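Local coordinates for protein cobyrinic Acid a,c-diamide synthase (Mycobacterium smegmatis, PDB 4PFS) that binds ADP and magnesium as a ParA-family P-loop nucleotide-binding protein and may play a role in septum formation, at residues 100-105 against 138-143; 12-17 against 149-154; 64-69 against 79-84; 217-222 against 266-271. All blocks are in the same frame, centred on the assembly; numbering follows the deposited sequence.

Contact 1. Residues 100-105 against 138-143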
loop_
_atom_site.group_PDB
_atom_site.type_symbol
_atom_site.label_atom_id
_atom_site.label_comp_id
_atom_site.label_asym_id
_atom_site.label_seq_id
_atom_site.Cartn_x
_atom_site.Cartn_y
_atom_site.Cartn_z
ATOM N N GLY A 100 -16.229 -6.385 -10.057
ATOM C CA GLY A 100 -16.586 -7.561 -10.826
ATOM C C GLY A 100 -15.453 -8.561 -10.936
ATOM O O GLY A 100 -15.692 -9.764 -11.035
ATOM N N ALA A 101 -14.222 -8.063 -10.926
ATOM C CA ALA A 101 -13.046 -8.924 -11.048
ATOM C C ALA A 101 -12.980 -9.878 -9.879
ATOM O O ALA A 101 -12.782 -11.077 -10.060
ATOM C CB ALA A 101 -11.776 -8.097 -11.128
ATOM N N GLU A 102 -13.168 -9.327 -8.683
ATOM C CA GLU A 102 -13.262 -10.096 -7.445
ATOM C C GLU A 102 -14.143 -11.336 -7.614
ATOM O O GLU A 102 -13.814 -12.416 -7.133
ATOM C CB GLU A 102 -13.800 -9.191 -6.317
ATOM C CG GLU A 102 -14.290 -9.928 -5.077
ATOM C CD GLU A 102 -13.349 -9.795 -3.895
ATOM O OE1 GLU A 102 -12.673 -8.740 -3.787
ATOM O OE2 GLU A 102 -13.282 -10.758 -3.087
ATOM N N ALA A 103 -15.257 -11.175 -8.317
ATOM C CA ALA A 103 -16.186 -12.272 -8.540
ATOM C C ALA A 103 -15.722 -13.218 -9.647
ATOM O O ALA A 103 -15.856 -14.431 -9.530
ATOM C CB ALA A 103 -17.565 -11.722 -8.861
ATOM N N MET A 104 -15.181 -12.659 -10.724
ATOM C CA MET A 104 -14.741 -13.462 -11.863
ATOM C C MET A 104 -13.418 -14.184 -11.615
ATOM O O MET A 104 -13.081 -15.138 -12.320
ATOM C CB MET A 104 -14.594 -12.584 -13.103
ATOM C CG MET A 104 -15.900 -12.044 -13.652
ATOM S SD MET A 104 -15.620 -10.807 -14.934
ATOM C CE MET A 104 -17.252 -10.733 -15.689
ATOM N N LEU A 105 -12.659 -13.720 -10.627
ATOM C CA LEU A 105 -11.299 -14.212 -10.450
ATOM C C LEU A 105 -11.233 -15.494 -9.631
ATOM O O LEU A 105 -10.438 -16.382 -9.945
ATOM C CB LEU A 105 -10.414 -13.137 -9.809
ATOM C CG LEU A 105 -9.693 -12.208 -10.789
ATOM C CD1 LEU A 105 -8.692 -11.329 -10.069
ATOM C CD2 LEU A 105 -8.995 -13.018 -11.866
ATOM N N GLY A 138 -9.990 -10.095 0.755
ATOM C CA GLY A 138 -10.420 -10.969 -0.327
ATOM C C GLY A 138 -9.406 -11.112 -1.456
ATOM O O GLY A 138 -8.207 -10.933 -1.261
ATOM N N VAL A 139 -9.899 -11.416 -2.652
ATOM C CA VAL A 139 -9.041 -11.702 -3.792
ATOM C C VAL A 139 -8.205 -10.503 -4.233
ATOM O O VAL A 139 -7.043 -10.655 -4.620
ATOM C CB VAL A 139 -9.877 -12.187 -4.971
ATOM C CG1 VAL A 139 -8.981 -12.634 -6.107
ATOM C CG2 VAL A 139 -10.754 -13.330 -4.518
ATOM N N LEU A 140 -8.789 -9.314 -4.166
ATOM C CA LEU A 140 -8.080 -8.117 -4.582
ATOM C C LEU A 140 -6.899 -7.857 -3.652
ATOM O O LEU A 140 -5.793 -7.594 -4.122
ATOM C CB LEU A 140 -9.029 -6.903 -4.635
ATOM C CG LEU A 140 -10.128 -6.946 -5.730
ATOM C CD1 LEU A 140 -11.004 -5.693 -5.719
ATOM C CD2 LEU A 140 -9.564 -7.157 -7.136
ATOM N N THR A 141 -7.113 -7.955 -2.340
ATOM C CA THR A 141 -6.030 -7.668 -1.400
ATOM C C THR A 141 -4.991 -8.789 -1.501
ATOM O O THR A 141 -3.787 -8.563 -1.344
ATOM C CB THR A 141 -6.543 -7.515 0.051
ATOM O OG1 THR A 141 -7.175 -6.242 0.186
ATOM C CG2 THR A 141 -5.388 -7.583 1.054
ATOM N N LEU A 142 -5.466 -9.990 -1.805
ATOM C CA LEU A 142 -4.583 -11.124 -2.012
ATOM C C LEU A 142 -3.688 -10.924 -3.229
ATOM O O LEU A 142 -2.524 -11.292 -3.228
ATOM C CB LEU A 142 -5.398 -12.393 -2.177
ATOM C CG LEU A 142 -4.672 -13.626 -1.686
ATOM C CD1 LEU A 142 -4.744 -13.663 -0.159
ATOM C CD2 LEU A 142 -5.311 -14.844 -2.291
ATOM N N ASN A 143 -4.243 -10.328 -4.277
ATOM C CA ASN A 143 -3.446 -9.976 -5.431
ATOM C C ASN A 143 -2.356 -8.969 -5.088
ATOM O O ASN A 143 -1.212 -9.134 -5.499
ATOM C CB ASN A 143 -4.338 -9.446 -6.547
ATOM C CG ASN A 143 -4.732 -10.530 -7.516
ATOM O OD1 ASN A 143 -4.213 -10.602 -8.627
ATOM N ND2 ASN A 143 -5.609 -11.419 -7.077
HETATM O O HOH W 1 -10.235 -7.958 -1.580
#
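Glu102 carries the polar side of this contact, its carboxylate set against the first turn of helix 139-147. OE2 accepts a weak hydrogen bond from the backbone N of Val139, long at 3.5 Å but fairly straight (162° at the hydrogen). OE1 lies by the side chain of Leu140, 3.7 Å from Leu140 CG. Water 1 adds a further, weak link: it donates to Glu102 OE1 at 3.4 Å and accepts from the backbone N of Gly138, weakly, and from that of Thr141. With CG anti to the backbone N (chi1 165°) and a bend at chi2, the carboxylate comes round to the N-terminal end of the neighbouring helix, where the helix dipole would tend to stabilise its negative charge.

The apolar part is a small patch: Leu105 CB meets Val139 CG1 at 4.0 Å, and Leu105 CD1 lies near the amide of Asn143. That amide is pinned from within its own helix, since Asn143 ND2 donates to Val139 O at 2.9 Å, from the face of the carbonyl plane opposite Asn143 N. Outside the segments, Asn143 also bonds to Arg111 O and Leu115 N.

The short segment axes cross at 87°, 10.0 Å apart at their closest, with Gly138 as N-cap: a near-perpendicular helix pair in the P-loop NTPase fold, with an acidic side chain from one helix at the amino end of the other.

Contact 2. Residues 12-17 against 149-154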
loop_
_atom_site.group_PDB
_atom_site.type_symbol
_atom_site.label_atom_id
_atom_site.label_comp_id
_atom_site.label_asym_id
_atom_site.label_seq_id
_atom_site.Cartn_x
_atom_site.Cartn_y
_atom_site.Cartn_z
ATOM N N VAL A 12 8.340 -3.584 -4.971
ATOM C CA VAL A 12 6.896 -3.465 -4.901
ATOM C C VAL A 12 6.444 -3.420 -3.440
ATOM O O VAL A 12 6.728 -4.327 -2.663
ATOM C CB VAL A 12 6.216 -4.621 -5.635
ATOM C CG1 VAL A 12 4.706 -4.536 -5.498
ATOM C CG2 VAL A 12 6.619 -4.610 -7.086
ATOM N N LEU A 13 5.746 -2.353 -3.080
ATOM C CA LEU A 13 5.292 -2.157 -1.718
ATOM C C LEU A 13 3.791 -2.203 -1.686
ATOM O O LEU A 13 3.138 -1.397 -2.354
ATOM C CB LEU A 13 5.777 -0.814 -1.163
ATOM C CG LEU A 13 5.141 -0.341 0.156
ATOM C CD1 LEU A 13 5.560 -1.235 1.316
ATOM C CD2 LEU A 13 5.477 1.115 0.460
ATOM N N ALA A 14 3.244 -3.138 -0.909
ATOM C CA ALA A 14 1.811 -3.183 -0.682
ATOM C C ALA A 14 1.454 -2.328 0.542
ATOM O O ALA A 14 2.160 -2.339 1.549
ATOM C CB ALA A 14 1.331 -4.621 -0.500
ATOM N N VAL A 15 0.363 -1.577 0.444
ATOM C CA VAL A 15 -0.136 -0.843 1.590
ATOM C C VAL A 15 -1.533 -1.363 1.934
ATOM O O VAL A 15 -2.473 -1.226 1.142
ATOM C CB VAL A 15 -0.147 0.655 1.316
ATOM C CG1 VAL A 15 -0.848 1.410 2.455
ATOM C CG2 VAL A 15 1.285 1.144 1.156
ATOM N N ALA A 16 -1.670 -1.995 3.097
ATOM C CA ALA A 16 -2.886 -2.753 3.359
ATOM C C ALA A 16 -3.358 -2.640 4.805
ATOM O O ALA A 16 -2.557 -2.507 5.738
ATOM C CB ALA A 16 -2.678 -4.225 2.974
ATOM N N ASN A 17 -4.681 -2.674 4.944
ATOM C CA ASN A 17 -5.392 -2.649 6.209
ATOM C C ASN A 17 -6.871 -2.904 5.925
ATOM O O ASN A 17 -7.510 -2.107 5.236
ATOM C CB ASN A 17 -5.218 -1.311 6.925
ATOM C CG ASN A 17 -5.726 -1.350 8.362
ATOM O OD1 ASN A 17 -6.472 -2.252 8.751
ATOM N ND2 ASN A 17 -5.323 -0.368 9.154
ATOM N N HIS A 149 6.956 -7.246 -2.570
ATOM C CA HIS A 149 8.117 -7.700 -1.798
ATOM C C HIS A 149 7.894 -7.368 -0.335
ATOM O O HIS A 149 8.207 -8.146 0.557
ATOM C CB HIS A 149 9.415 -7.031 -2.247
ATOM C CG HIS A 149 9.684 -7.142 -3.710
ATOM N ND1 HIS A 149 9.163 -6.262 -4.628
ATOM C CD2 HIS A 149 10.424 -8.033 -4.410
ATOM C CE1 HIS A 149 9.570 -6.604 -5.839
ATOM N NE2 HIS A 149 10.331 -7.674 -5.733
ATOM N N ASP A 150 7.353 -6.174 -0.121
ATOM C CA ASP A 150 7.176 -5.599 1.198
ATOM C C ASP A 150 5.749 -5.134 1.412
ATOM O O ASP A 150 5.050 -4.730 0.469
ATOM C CB ASP A 150 8.128 -4.421 1.392
ATOM C CG ASP A 150 9.572 -4.849 1.436
ATOM O OD1 ASP A 150 9.856 -5.884 2.076
ATOM O OD2 ASP A 150 10.421 -4.148 0.847
ATOM N N VAL A 151 5.333 -5.165 2.667
ATOM C CA VAL A 151 4.019 -4.671 3.033
ATOM C C VAL A 151 4.110 -3.876 4.347
ATOM O O VAL A 151 4.900 -4.213 5.236
ATOM C CB VAL A 151 2.997 -5.844 3.141
ATOM C CG1 VAL A 151 3.546 -6.964 4.019
ATOM C CG2 VAL A 151 1.635 -5.338 3.646
ATOM N N ILE A 152 3.350 -2.786 4.420
ATOM C CA ILE A 152 3.161 -2.036 5.656
ATOM C C ILE A 152 1.668 -1.937 5.934
ATOM O O ILE A 152 0.855 -1.950 5.004
ATOM C CB ILE A 152 3.759 -0.602 5.600
ATOM C CG1 ILE A 152 3.171 0.197 4.420
ATOM C CG2 ILE A 152 5.293 -0.644 5.518
ATOM C CD1 ILE A 152 3.515 1.685 4.449
ATOM N N VAL A 153 1.297 -1.860 7.207
ATOM C CA VAL A 153 -0.073 -1.520 7.530
ATOM C C VAL A 153 -0.122 -0.124 8.147
ATOM O O VAL A 153 0.484 0.140 9.199
ATOM C CB VAL A 153 -0.718 -2.574 8.462
ATOM C CG1 VAL A 153 0.265 -3.036 9.514
ATOM C CG2 VAL A 153 -2.007 -2.037 9.080
ATOM N N PRO A 154 -0.803 0.806 7.457
ATOM C CA PRO A 154 -1.046 2.136 8.034
ATOM C C PRO A 154 -2.041 1.982 9.167
ATOM O O PRO A 154 -3.151 1.470 8.947
ATOM C CB PRO A 154 -1.621 2.934 6.867
ATOM C CG PRO A 154 -2.236 1.900 5.970
ATOM C CD PRO A 154 -1.364 0.673 6.104
#
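Leu13, Ala14 and Val15 run parallel to Asp150, Val151 and Ile152; the axes of the short segments approach to 4.6 Å, with 25° between them. These are neighbouring strands of the P-loop NTPase sheet, 11-15 pairing also with 128-132 and 150-156 with 184-191, and they are joined by regular backbone bonds such as Ala14 N to Asp150 O (2.8 Å) and Ile152 N to Ala14 O.

On the face that holds Leu13 and Val15, Val15 CG2 lies beside Ile152 CG1 at 3.9 Å, the two side chains pointing the same way. Val15 CG1, anti to the backbone N (chi1 172°), meets Pro154 CD. Helix 24-37 covers this end, with Lys24, an ADP-binding residue, touching both Val15 and Pro154. Asp150 is on this face too, its carboxylate bonded to Trp259 NE1 and in a salt bridge with Arg11. On the other face Ala14 CB packs on Val151 CB.

Side chains extend the pairing at both ends. His149 uses ND1 as acceptor for Val12 N (2.8 Å), which lies 18° out of the ring plane; the acceptor role indicates that ND1 carries no proton. At the far end Asn17 ND2 donates to Pro154 O at 2.9 Å, the oxygen lying close to the plane of the asparagine amide.

Contact 3. Residues 64-69 against 79-84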
loop_
_atom_site.group_PDB
_atom_site.type_symbol
_atom_site.label_atom_id
_atom_site.label_comp_id
_atom_site.label_asym_id
_atom_site.label_seq_id
_atom_site.Cartn_x
_atom_site.Cartn_y
_atom_site.Cartn_z
ATOM N N LEU A 64 -13.326 6.752 -16.624
ATOM C CA LEU A 64 -12.199 6.006 -17.211
ATOM C C LEU A 64 -12.651 4.974 -18.236
ATOM O O LEU A 64 -13.426 4.088 -17.902
ATOM C CB LEU A 64 -11.407 5.300 -16.107
ATOM C CG LEU A 64 -10.586 6.173 -15.156
ATOM C CD1 LEU A 64 -10.151 5.346 -13.973
ATOM C CD2 LEU A 64 -9.382 6.758 -15.867
ATOM N N PRO A 65 -12.154 5.073 -19.481
ATOM C CA PRO A 65 -12.583 4.098 -20.495
ATOM C C PRO A 65 -12.186 2.667 -20.113
ATOM O O PRO A 65 -12.950 1.740 -20.350
ATOM C CB PRO A 65 -11.857 4.567 -21.770
ATOM C CG PRO A 65 -11.575 6.025 -21.523
ATOM C CD PRO A 65 -11.259 6.099 -20.049
ATOM N N VAL A 66 -11.004 2.497 -19.526
ATOM C CA VAL A 66 -10.579 1.199 -19.000
ATOM C C VAL A 66 -9.863 1.396 -17.663
ATOM O O VAL A 66 -9.575 2.527 -17.267
ATOM C CB VAL A 66 -9.652 0.455 -19.993
ATOM C CG1 VAL A 66 -10.325 0.326 -21.350
ATOM C CG2 VAL A 66 -8.337 1.190 -20.149
ATOM N N SER A 67 -9.583 0.305 -16.963
ATOM C CA SER A 67 -8.901 0.398 -15.672
ATOM C C SER A 67 -8.138 -0.874 -15.331
ATOM O O SER A 67 -7.975 -1.753 -16.185
ATOM C CB SER A 67 -9.901 0.701 -14.561
ATOM O OG SER A 67 -10.645 -0.452 -14.244
ATOM N N VAL A 68 -7.683 -0.964 -14.078
ATOM C CA VAL A 68 -6.976 -2.144 -13.589
ATOM C C VAL A 68 -7.865 -3.385 -13.703
ATOM O O VAL A 68 -7.369 -4.508 -13.846
ATOM C CB VAL A 68 -6.500 -1.966 -12.119
ATOM C CG1 VAL A 68 -7.682 -1.911 -11.155
ATOM C CG2 VAL A 68 -5.494 -3.060 -11.742
ATOM N N HIS A 69 -9.177 -3.169 -13.659
ATOM C CA HIS A 69 -10.135 -4.236 -13.923
ATOM C C HIS A 69 -9.793 -5.027 -15.198
ATOM O O HIS A 69 -9.494 -6.211 -15.128
ATOM C CB HIS A 69 -11.561 -3.666 -14.032
ATOM C CG HIS A 69 -12.601 -4.709 -14.310
ATOM N ND1 HIS A 69 -12.813 -5.792 -13.481
ATOM C CD2 HIS A 69 -13.476 -4.849 -15.337
ATOM C CE1 HIS A 69 -13.773 -6.547 -13.982
ATOM N NE2 HIS A 69 -14.197 -5.994 -15.100
ATOM N N SER A 79 0.137 -1.303 -19.879
ATOM C CA SER A 79 0.557 0.006 -20.365
ATOM C C SER A 79 -0.597 0.855 -20.897
ATOM O O SER A 79 -0.608 2.074 -20.733
ATOM C CB SER A 79 1.590 -0.150 -21.465
ATOM O OG SER A 79 1.032 -0.842 -22.567
ATOM N N ALA A 80 -1.559 0.210 -21.547
ATOM C CA ALA A 80 -2.671 0.917 -22.156
ATOM C C ALA A 80 -3.619 1.507 -21.116
ATOM O O ALA A 80 -4.452 2.340 -21.459
ATOM C CB ALA A 80 -3.443 -0.015 -23.099
ATOM N N ALA A 81 -3.502 1.080 -19.859
ATOM C CA ALA A 81 -4.437 1.533 -18.831
ATOM C C ALA A 81 -3.870 2.616 -17.920
ATOM O O ALA A 81 -4.603 3.189 -17.119
ATOM C CB ALA A 81 -4.919 0.349 -17.984
ATOM N N LEU A 82 -2.579 2.894 -18.040
ATOM C CA LEU A 82 -1.920 3.873 -17.170
ATOM C C LEU A 82 -2.297 5.311 -17.508
ATOM O O LEU A 82 -2.475 5.653 -18.670
ATOM C CB LEU A 82 -0.400 3.715 -17.245
ATOM C CG LEU A 82 0.133 2.295 -17.013
ATOM C CD1 LEU A 82 1.646 2.230 -17.166
ATOM C CD2 LEU A 82 -0.284 1.751 -15.644
ATOM N N VAL A 83 -2.418 6.139 -16.472
ATOM C CA VAL A 83 -2.716 7.569 -16.603
ATOM C C VAL A 83 -1.682 8.396 -15.841
ATOM O O VAL A 83 -0.984 7.876 -14.970
ATOM C CB VAL A 83 -4.119 7.917 -16.058
ATOM C CG1 VAL A 83 -5.201 7.217 -16.872
ATOM C CG2 VAL A 83 -4.212 7.536 -14.572
ATOM N N ARG A 84 -1.586 9.678 -16.163
ATOM C CA ARG A 84 -0.632 10.559 -15.509
ATOM C C ARG A 84 -1.236 11.184 -14.242
ATOM O O ARG A 84 -2.462 11.210 -14.060
ATOM C CB ARG A 84 -0.177 11.674 -16.465
ATOM C CG ARG A 84 0.392 11.200 -17.806
ATOM C CD ARG A 84 0.502 12.362 -18.830
ATOM N NE ARG A 84 1.246 11.950 -20.022
ATOM C CZ ARG A 84 1.026 12.400 -21.255
ATOM N NH1 ARG A 84 0.072 13.290 -21.487
ATOM N NH2 ARG A 84 1.764 11.957 -22.266
HETATM O O HOH W 2 -7.329 3.928 -17.351
#
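This is a light, mostly apolar contact on the periphery of the fold, between a loop and a helical turn running into an edge strand, with Val66 leaning on Ala81 and Leu64 on Val83. The loop is the one that leads into helix 68-73; the turn, near 79-81, and the short strand after it at the edge of the sheet are both weakly bonded. The buried surface is modest, 156 Å² summed over both sides, and no direct hydrogen bond crosses.

Val66 and Ala81 carry most of the contact. CG2 of Val66 sits between the backbone N and the carbonyl carbon, and that branch reaches Ala81, 4.1 Å from CB and equally far from CA. The methyl of Ala81 also lies 4.1 Å from Ser67 O, so it is flanked by both a side chain and a backbone carbonyl.

Around these residues are a helix start and a sheet edge. Ser67 is the N-cap of helix 68-73: its OG accepts from His69 N at 3.1 Å, and the side chain of Glu70 bonds to its backbone N. The CB of Ser67 points away from Ala81. On the other segment, Val83 pairs through its backbone with Leu91 of the antiparallel strand 90-92, and Leu82 packs against Thr90 and Leu92.

Farther along, Leu64 CD2 approaches Val83 CG1 at 4.3 Å, a loose touch between two branch ends. The polar link is made by water 2, which donates to Val66 O at 2.6 Å and to Ala81 O at 2.8 Å.

Contact 4. Residues 217-222 against 266-271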
loop_
_atom_site.group_PDB
_atom_site.type_symbol
_atom_site.label_atom_id
_atom_site.label_comp_id
_atom_site.label_asym_id
_atom_site.label_seq_id
_atom_site.Cartn_x
_atom_site.Cartn_y
_atom_site.Cartn_z
ATOM N N ALA A 217 8.713 4.239 12.570
ATOM C CA ALA A 217 8.834 5.684 12.751
ATOM C C ALA A 217 9.137 6.383 11.417
ATOM O O ALA A 217 9.703 5.777 10.507
ATOM C CB ALA A 217 9.926 5.998 13.793
ATOM N N PRO A 218 8.750 7.663 11.294
ATOM C CA PRO A 218 7.980 8.439 12.275
ATOM C C PRO A 218 6.472 8.210 12.135
ATOM O O PRO A 218 6.011 7.735 11.087
ATOM C CB PRO A 218 8.334 9.883 11.927
ATOM C CG PRO A 218 8.560 9.850 10.468
ATOM C CD PRO A 218 9.178 8.503 10.161
ATOM N N PRO A 219 5.707 8.539 13.185
ATOM C CA PRO A 219 4.245 8.510 13.088
ATOM C C PRO A 219 3.730 9.614 12.166
ATOM O O PRO A 219 4.278 10.703 12.200
ATOM C CB PRO A 219 3.798 8.752 14.537
ATOM C CG PRO A 219 4.891 9.572 15.128
ATOM C CD PRO A 219 6.160 9.010 14.509
ATOM N N ILE A 220 2.714 9.346 11.350
ATOM C CA ILE A 220 2.073 10.423 10.592
ATOM C C ILE A 220 1.036 11.133 11.466
ATOM O O ILE A 220 0.087 10.507 11.933
ATOM C CB ILE A 220 1.373 9.915 9.317
ATOM C CG1 ILE A 220 2.275 8.939 8.555
ATOM C CG2 ILE A 220 0.941 11.097 8.432
ATOM C CD1 ILE A 220 3.645 9.469 8.214
ATOM N N PRO A 221 1.208 12.450 11.675
ATOM C CA PRO A 221 0.325 13.194 12.582
ATOM C C PRO A 221 -1.050 13.415 11.978
ATOM O O PRO A 221 -1.182 13.383 10.756
ATOM C CB PRO A 221 1.059 14.528 12.772
ATOM C CG PRO A 221 1.817 14.710 11.508
ATOM C CD PRO A 221 2.225 13.317 11.053
ATOM N N ARG A 222 -2.055 13.620 12.822
ATOM C CA ARG A 222 -3.379 14.050 12.364
ATOM C C ARG A 222 -3.277 15.264 11.437
ATOM O O ARG A 222 -2.604 16.244 11.757
ATOM C CB ARG A 222 -4.280 14.384 13.562
ATOM N N PRO A 266 13.653 2.154 10.997
ATOM C CA PRO A 266 13.630 2.713 12.358
ATOM C C PRO A 266 12.254 2.542 12.986
ATOM O O PRO A 266 11.280 2.638 12.247
ATOM C CB PRO A 266 13.961 4.192 12.146
ATOM C CG PRO A 266 14.619 4.256 10.791
ATOM C CD PRO A 266 13.991 3.164 9.981
ATOM N N THR A 267 12.187 2.279 14.295
ATOM C CA THR A 267 10.933 1.946 14.982
ATOM C C THR A 267 10.448 3.068 15.901
ATOM O O THR A 267 11.254 3.790 16.498
ATOM C CB THR A 267 11.070 0.661 15.844
ATOM O OG1 THR A 267 12.154 0.803 16.773
ATOM C CG2 THR A 267 11.331 -0.540 14.965
ATOM N N PHE A 268 9.128 3.193 16.017
ATOM C CA PHE A 268 8.494 4.187 16.886
ATOM C C PHE A 268 9.187 4.258 18.255
ATOM O O PHE A 268 9.518 5.341 18.753
ATOM C CB PHE A 268 7.004 3.868 17.067
ATOM C CG PHE A 268 6.294 4.838 17.955
ATOM C CD1 PHE A 268 6.035 6.138 17.523
ATOM C CD2 PHE A 268 5.913 4.475 19.231
ATOM C CE1 PHE A 268 5.392 7.053 18.364
ATOM C CE2 PHE A 268 5.269 5.384 20.071
ATOM C CZ PHE A 268 5.005 6.671 19.632
ATOM N N THR A 269 9.406 3.090 18.847
ATOM C CA THR A 269 10.290 2.960 19.988
ATOM C C THR A 269 11.659 2.479 19.492
ATOM O O THR A 269 11.820 1.308 19.156
ATOM C CB THR A 269 9.726 1.978 21.031
ATOM O OG1 THR A 269 8.346 2.283 21.286
ATOM C CG2 THR A 269 10.506 2.064 22.312
ATOM N N PRO A 270 12.644 3.388 19.438
ATOM C CA PRO A 270 13.995 3.142 18.900
ATOM C C PRO A 270 14.725 1.953 19.526
ATOM O O PRO A 270 14.644 1.761 20.738
ATOM C CB PRO A 270 14.746 4.438 19.234
ATOM C CG PRO A 270 13.692 5.464 19.359
ATOM C CD PRO A 270 12.503 4.758 19.951
ATOM N N GLU A 271 15.446 1.186 18.711
ATOM C CA GLU A 271 16.265 0.078 19.216
ATOM C C GLU A 271 17.274 0.553 20.244
ATOM O O GLU A 271 18.073 1.435 19.954
ATOM C CB GLU A 271 17.000 -0.621 18.073
HETATM O O HOH W 3 10.581 3.017 9.921
#
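Ala217 makes the first-shell bond here, its backbone N donating to Pro266 O at 3.0 Å. The approach is angled: the donor is tilted 35° from the carbonyl plane, with a C=O...N angle of 130°. Water 3 donates to Ala217 O at 3.0 Å and lies only 2.5 Å from Pro266 O, so short that this arm of a possible bridge is doubtful.

The methyl of Ala217 lies against the neighbouring peptide link, 3.6 Å from Thr267 C and close to the N of Phe268. The other side-chain touch is Pro219 on Phe268. Phe268 CG is anti to its own N (chi1 180°), which carries the ring out toward the proline, and Pro219 CG meets CE1 at 4.1 Å. The proline carbon comes to the ring edge near its plane, and the two side chains cross at about a right angle. This is an edge contact, with the proline not stacked over the aromatic face.

Farther out, a cis peptide bond precedes Pro218 and bends the chain between Ala217 and Pro219. Phe268 is tied through its backbone to Val215 and packs on Leu204 of helix 199-210, while Pro266 rests on Ala254 of helix 243-261. Beyond Pro219, Ile220 bonds through its backbone to Pro190 and Tyr193, and the same loop continues to Pro221, an ADP-binding residue.

Between these two segments, then, the C-terminal tail is joined by one main-chain bond and by contacts of Ala217 and Pro219 with Thr267 and Phe268, alongside its packing on helices 199-210 and 243-261.

Contact 2 is the core of the set: two buried parallel strands joined by regular backbone bonds beside the nucleotide-binding residues. The other three lie farther out and rely on fewer direct bonds. Contact 1 joins helix 98-107 to helix 139-147, which leads into strand 150-156 of contact 2. Contacts 1 and 3 touch where His69 CE1 comes 3.4 Å from Ala101 N. Contact 3 is at the 83-84 margin of the sheet and contact 4 is a surface contact; they lie on opposite sides of the chain's centre, about 35 Å apart between centres. Each outer contact has a water between its segments, yet among them contact 1 uses a charged group, whereas contact 4 has a direct backbone bond and contact 3 none.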